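Dihydropteroate synthase (Clostridioides difficile, PDB 6PZ2) catalyses the condensation of 6-hydroxymethyl-7,8-dihydropterin diphosphate with p-aminobenzoate to form dihydropteroate in folate synthesis, and belongs to the enzyme family inhibited by sulfonamides. Local coordinates at residues Pro178-Gly183 with Leu208-Lys213. Sequence-based numbering, arbitrary orientation.
Sequences PGVGFG and LGTSRK. With PT1 (pteroic acid), chain K; SO4 (sulfate ion), chain D.
Lys213 reaches across to Val180, its NZ giving a hydrogen bond of 2.7 Å to Val180 O from a position tilted only modestly out of that carbonyl plane. The same ammonium also bonds Gly209 O at 2.8 Å, this time from well above the peptide plane, 55° out of it. From CG onward the lysine chain is fully extended, which carries NZ from the start of helix 214-217 to the pterin of the bound pteroic acid. There it bonds PT1 O1 at 2.7 Å and, over a longer 3.2 Å, PT1 N6. Four acceptors therefore grip NZ. A water extends the polar network: it accepts from Val180 N and Gly209 N and lies 2.9 Å from PT1 O1.

Both segments are loops that follow strands of the TIM barrel, 174-177 and 207-208, at the C-terminal end where this fold places its active site. Each makes a type II turn, Gly179 to Phe182 and Thr210 to Lys213. Asp177, Asn112 and Ser214 add further hydrogen bonds to the ligand.

Around the ligand linker, the Phe182 ring brings CZ to 3.3 Å from PT1 N14, with PT1 C17 above one face of the ring, nearer its margin than its centre. The methylenes of Lys213 lie flat over one face of the benzoate ring, with CD near its centre and CG 3.6 Å from PT1 C18.

Away from the ligand, the two segments meet through apolar side chains. Val180 has CG1 anti to its backbone N (chi1 173°), leaving CG2 to meet Leu208 CD1 at 3.8 Å, while Pro178 CG touches that same leucine methyl more loosely.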
# COMPACT_ATOMS: atom_id res chain seq x y z
N PRO A 178 -7.61 -17.10 -4.08
CA PRO A 178 -6.79 -18.08 -3.38
C PRO A 178 -7.23 -18.35 -1.95
O PRO A 178 -6.69 -19.25 -1.28
CB PRO A 178 -5.40 -17.44 -3.35
CG PRO A 178 -5.74 -15.98 -3.26
CD PRO A 178 -6.86 -15.86 -4.27
N GLY A 179 -8.15 -17.54 -1.45
CA GLY A 179 -8.78 -17.89 -0.17
C GLY A 179 -7.85 -17.63 1.00
O GLY A 179 -7.62 -18.50 1.85
N VAL A 180 -7.40 -16.39 1.11
CA VAL A 180 -6.56 -16.02 2.25
C VAL A 180 -7.37 -16.23 3.53
O VAL A 180 -8.47 -15.75 3.66
CB VAL A 180 -6.02 -14.57 2.15
CG1 VAL A 180 -5.29 -14.13 3.41
CG2 VAL A 180 -5.11 -14.40 0.94
N GLY A 181 -6.79 -16.90 4.51
CA GLY A 181 -7.47 -17.08 5.76
C GLY A 181 -8.29 -18.36 5.83
O GLY A 181 -8.89 -18.65 6.88
N PHE A 182 -8.32 -19.15 4.76
CA PHE A 182 -9.16 -20.34 4.72
C PHE A 182 -8.28 -21.57 4.50
O PHE A 182 -7.62 -21.69 3.46
CB PHE A 182 -10.16 -20.28 3.56
CG PHE A 182 -11.24 -19.24 3.65
CD1 PHE A 182 -11.07 -17.99 3.06
CD2 PHE A 182 -12.47 -19.53 4.22
CE1 PHE A 182 -12.10 -17.05 3.08
CE2 PHE A 182 -13.49 -18.59 4.26
CZ PHE A 182 -13.31 -17.35 3.66
N GLY A 183 -8.23 -22.45 5.49
CA GLY A 183 -7.42 -23.65 5.32
C GLY A 183 -5.92 -23.37 5.26
O GLY A 183 -5.15 -24.12 4.63
N LEU A 208 -9.08 -11.03 -4.60
CA LEU A 208 -8.32 -11.19 -3.34
C LEU A 208 -9.11 -10.58 -2.18
O LEU A 208 -9.66 -9.47 -2.28
CB LEU A 208 -6.94 -10.53 -3.48
CG LEU A 208 -6.09 -10.57 -2.22
CD1 LEU A 208 -5.73 -12.00 -1.89
CD2 LEU A 208 -4.84 -9.71 -2.36
N GLY A 209 -9.14 -11.31 -1.07
CA GLY A 209 -9.69 -10.73 0.13
C GLY A 209 -8.83 -10.97 1.36
O GLY A 209 -8.58 -12.11 1.72
N THR A 210 -8.40 -9.87 1.98
CA THR A 210 -7.52 -9.90 3.17
C THR A 210 -8.06 -8.97 4.27
O THR A 210 -7.64 -9.07 5.42
CB THR A 210 -6.09 -9.43 2.86
OG1 THR A 210 -6.15 -8.05 2.48
CG2 THR A 210 -5.45 -10.24 1.76
N SER A 211 -8.98 -8.10 3.88
CA SER A 211 -9.41 -6.98 4.70
C SER A 211 -9.71 -7.45 6.13
O SER A 211 -10.56 -8.29 6.36
CB SER A 211 -10.59 -6.31 4.08
OG SER A 211 -10.95 -5.16 4.83
N ARG A 212 -8.96 -6.90 7.06
CA ARG A 212 -9.11 -7.03 8.51
C ARG A 212 -8.79 -8.44 9.00
O ARG A 212 -8.99 -8.69 10.18
CB ARG A 212 -10.51 -6.65 8.98
CG ARG A 212 -10.85 -5.20 8.69
CD ARG A 212 -12.20 -4.80 9.26
NE ARG A 212 -12.46 -3.48 8.72
CZ ARG A 212 -13.59 -2.83 8.91
NH1 ARG A 212 -14.51 -3.43 9.62
NH2 ARG A 212 -13.78 -1.62 8.40
N LYS A 213 -8.25 -9.33 8.18
CA LYS A 213 -8.10 -10.71 8.60
C LYS A 213 -6.95 -10.85 9.60
O LYS A 213 -6.11 -9.96 9.76
CB LYS A 213 -7.88 -11.60 7.38
CG LYS A 213 -9.11 -11.68 6.49
CD LYS A 213 -9.08 -12.77 5.46
CE LYS A 213 -10.24 -12.62 4.51
NZ LYS A 213 -10.17 -13.64 3.45
C2 PT1 K . -12.45 -13.93 0.55
C3 PT1 K . -13.51 -13.91 1.54
C5 PT1 K . -14.86 -14.05 0.99
N6 PT1 K . -13.34 -13.75 2.88
C7 PT1 K . -13.98 -14.24 -1.18
N9 PT1 K . -15.01 -14.23 -0.33
C10 PT1 K . -14.40 -13.77 3.71
N11 PT1 K . -14.18 -14.39 -2.51
C12 PT1 K . -15.69 -13.95 3.18
C21 PT1 K . -9.36 -14.42 9.61
O22 PT1 K . -8.39 -15.19 9.54
O1 PT1 K . -11.17 -13.80 0.91
N4 PT1 K . -12.71 -14.12 -0.76
N8 PT1 K . -15.90 -14.04 1.85
C13 PT1 K . -14.19 -13.63 5.20
N14 PT1 K . -13.36 -14.75 5.64
C15 PT1 K . -12.46 -14.64 6.64
C16 PT1 K . -12.43 -13.56 7.52
C17 PT1 K . -11.48 -15.63 6.73
C18 PT1 K . -11.44 -13.51 8.51
C19 PT1 K . -10.50 -15.58 7.71
C20 PT1 K . -10.47 -14.51 8.60
O23 PT1 K . -9.38 -13.54 10.47
S SO4 D . -17.39 -0.72 9.25
O1 SO4 D . -16.07 -0.78 9.94
O2 SO4 D . -18.08 -2.00 9.53
O3 SO4 D . -17.32 -0.55 7.77
O4 SO4 D . -18.06 0.47 9.84
O HOH W 1 -8.70 -14.28 -0.47